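Local structure of soluble lytic murein transglycosylase (Pseudomonas aeruginosa, 5OHU) at residues N566-V570 against P630-E636. The protein probably cleaves the glycan strands of cell-wall peptidoglycan as a lytic transglycosylase, with both exolytic and endolytic turnover of the polymer. Sequence-based numbering, arbitrary orientation.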
loop_
_atom_site.group_PDB
_atom_site.type_symbol
_atom_site.label_atom_id
_atom_site.label_comp_id
_atom_site.label_asym_id
_atom_site.label_seq_id
_atom_site.Cartn_x
_atom_site.Cartn_y
_atom_site.Cartn_z
ATOM N N ASN A 566 3.332 30.149 -0.597
ATOM C CA ASN A 566 2.466 31.316 -0.777
ATOM C C ASN A 566 1.035 31.051 -0.316
ATOM O O ASN A 566 0.080 31.563 -0.893
ATOM C CB ASN A 566 2.505 31.796 -2.227
ATOM C CG ASN A 566 3.920 32.141 -2.666
ATOM O OD1 ASN A 566 4.622 32.885 -1.983
ATOM N ND2 ASN A 566 4.359 31.562 -3.779
ATOM N N GLY A 567 0.887 30.273 0.755
ATOM C CA GLY A 567 -0.423 30.022 1.317
ATOM C C GLY A 567 -1.315 29.157 0.463
ATOM O O GLY A 567 -2.537 29.191 0.625
ATOM N N ASN A 568 -0.733 28.389 -0.459
ATOM C CA ASN A 568 -1.494 27.536 -1.364
ATOM C C ASN A 568 -1.557 26.136 -0.748
ATOM O O ASN A 568 -0.527 25.474 -0.609
ATOM C CB ASN A 568 -0.836 27.520 -2.747
ATOM C CG ASN A 568 -1.570 26.629 -3.751
ATOM O OD1 ASN A 568 -1.993 25.517 -3.433
ATOM N ND2 ASN A 568 -1.661 27.095 -4.995
ATOM N N ARG A 569 -2.769 25.685 -0.414
ATOM C CA ARG A 569 -2.962 24.424 0.303
ATOM C C ARG A 569 -2.662 23.221 -0.579
ATOM O O ARG A 569 -2.253 22.168 -0.071
ATOM C CB ARG A 569 -4.403 24.328 0.834
ATOM C CG ARG A 569 -4.769 25.186 2.062
ATOM C CD ARG A 569 -6.302 25.145 2.245
ATOM N NE ARG A 569 -6.976 25.075 0.939
ATOM C CZ ARG A 569 -7.930 24.211 0.628
ATOM N NH1 ARG A 569 -8.291 23.284 1.513
ATOM N NH2 ARG A 569 -8.457 24.240 -0.594
ATOM N N VAL A 570 -2.896 23.336 -1.886
ATOM C CA VAL A 570 -2.569 22.243 -2.801
ATOM C C VAL A 570 -1.075 21.943 -2.765
ATOM O O VAL A 570 -0.651 20.793 -2.596
ATOM C CB VAL A 570 -3.021 22.578 -4.230
ATOM C CG1 VAL A 570 -2.733 21.396 -5.150
ATOM C CG2 VAL A 570 -4.506 22.939 -4.261
ATOM N N PRO A 630 -14.413 25.498 -0.017
ATOM C CA PRO A 630 -14.496 24.966 -1.375
ATOM C C PRO A 630 -13.328 24.017 -1.633
ATOM O O PRO A 630 -12.296 24.076 -0.958
ATOM C CB PRO A 630 -14.389 26.217 -2.259
ATOM C CG PRO A 630 -13.790 27.283 -1.387
ATOM C CD PRO A 630 -14.091 26.931 0.032
ATOM N N ILE A 631 -13.466 23.169 -2.659
ATOM C CA ILE A 631 -12.423 22.173 -2.920
ATOM C C ILE A 631 -11.066 22.846 -3.154
ATOM O O ILE A 631 -10.023 22.319 -2.746
ATOM C CB ILE A 631 -12.826 21.255 -4.088
ATOM C CG1 ILE A 631 -11.807 20.100 -4.240
ATOM C CG2 ILE A 631 -12.968 22.033 -5.404
ATOM C CD1 ILE A 631 -11.896 19.058 -3.127
ATOM N N VAL A 632 -11.049 24.008 -3.825
ATOM C CA VAL A 632 -9.886 24.890 -3.839
ATOM C C VAL A 632 -10.364 26.330 -3.733
ATOM O O VAL A 632 -11.463 26.688 -4.166
ATOM C CB VAL A 632 -9.002 24.756 -5.098
ATOM C CG1 VAL A 632 -8.130 23.499 -5.027
ATOM C CG2 VAL A 632 -9.870 24.794 -6.342
ATOM N N ASP A 633 -9.505 27.159 -3.177
ATOM C CA ASP A 633 -9.786 28.576 -3.032
ATOM C C ASP A 633 -9.438 29.331 -4.311
ATOM O O ASP A 633 -8.669 28.853 -5.150
ATOM C CB ASP A 633 -9.016 29.130 -1.833
ATOM C CG ASP A 633 -9.636 28.697 -0.518
ATOM O OD1 ASP A 633 -10.881 28.794 -0.387
ATOM O OD2 ASP A 633 -8.893 28.246 0.367
ATOM N N TRP A 634 -10.037 30.520 -4.454
ATOM C CA TRP A 634 -9.773 31.368 -5.620
ATOM C C TRP A 634 -8.288 31.502 -5.879
ATOM O O TRP A 634 -7.837 31.370 -7.020
ATOM C CB TRP A 634 -10.356 32.769 -5.429
ATOM C CG TRP A 634 -11.803 32.808 -5.242
ATOM C CD1 TRP A 634 -12.478 33.287 -4.150
ATOM C CD2 TRP A 634 -12.794 32.381 -6.178
ATOM N NE1 TRP A 634 -13.825 33.155 -4.333
ATOM C CE2 TRP A 634 -14.054 32.611 -5.573
ATOM C CE3 TRP A 634 -12.739 31.813 -7.463
ATOM C CZ2 TRP A 634 -15.262 32.295 -6.210
ATOM C CZ3 TRP A 634 -13.940 31.493 -8.109
ATOM C CH2 TRP A 634 -15.191 31.739 -7.474
ATOM N N HIS A 635 -7.505 31.755 -4.834
ATOM C CA HIS A 635 -6.095 32.010 -5.087
ATOM C C HIS A 635 -5.306 30.752 -5.403
ATOM O O HIS A 635 -4.125 30.862 -5.732
ATOM C CB HIS A 635 -5.444 32.724 -3.907
ATOM C CG HIS A 635 -5.245 31.862 -2.702
ATOM N ND1 HIS A 635 -6.245 31.630 -1.775
ATOM C CD2 HIS A 635 -4.146 31.216 -2.241
ATOM C CE1 HIS A 635 -5.772 30.867 -0.802
ATOM N NE2 HIS A 635 -4.502 30.603 -1.061
ATOM N N GLU A 636 -5.924 29.575 -5.312
ATOM C CA GLU A 636 -5.252 28.306 -5.571
ATOM C C GLU A 636 -5.506 27.752 -6.970
ATOM O O GLU A 636 -4.832 26.800 -7.371
ATOM C CB GLU A 636 -5.698 27.270 -4.526
ATOM C CG GLU A 636 -5.375 27.654 -3.090
ATOM C CD GLU A 636 -6.036 26.732 -2.058
ATOM O OE1 GLU A 636 -5.496 26.632 -0.930
ATOM O OE2 GLU A 636 -7.098 26.127 -2.386
HETATM O O HOH W 1 -10.279 21.777 0.320
#
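The guanidinium of Arg-569 and the carboxylate of Glu-636 meet edge to edge, their planes only 12° apart, and form a side-on, two-nitrogen salt bridge. Arg-569 NE reaches Glu-636 OE1 at 2.8 Å and Arg-569 NH2 reaches Glu-636 OE2 at 2.9 Å, each along the syn lone pair. At the adjacent NH1/NH2 edge, Arg-569 NH2 turns its other N-H to Ile-631 O (3.3 Å), from above the carbonyl plane, while a water accepts from NH1. Asp-633 OD2 stands well out of the guanidinium plane, 3.7 Å from Arg-569 NE, a long salt bridge without an N-H directed at it. The bend at chi3 (-34°) brings NE round to Glu-636 OE1, which the backbone N of the same arginine also reaches.

Each carboxylate oxygen of Glu-636 has a second donor from outside its plane, one on either face: Arg-569 N binds Glu-636 OE1 at 2.9 Å, and Asp-633 N binds Glu-636 OE2 at 2.7 Å. Four N-H groups thus hold this buried carboxylate and fix its rotation, and the paired charges would be expected to keep it ionised. The ring of His-635 carries Glu-636 CG on one face; at its edge, His-635 NE2 gives a nearly straight bond (171°) to Gly-567 O, 2.9 Å away.

Asn-568 lays its amide beside the aliphatic part of Glu-636. Val-570 CG2 touches Val-632 CG1, and helices 595-600 and 605-624 add to the apolar surroundings. Asn-568 OD1 caps helix 569-578, accepting from Leu-571 N and weakly from Val-570 N, directly after the Schellman motif closing helix 547-564. A largely buried salt-bridge network thus pins the loop after helix 605-624 to this helix N-terminus, within the lysozyme-like transglycosylase part of the chain.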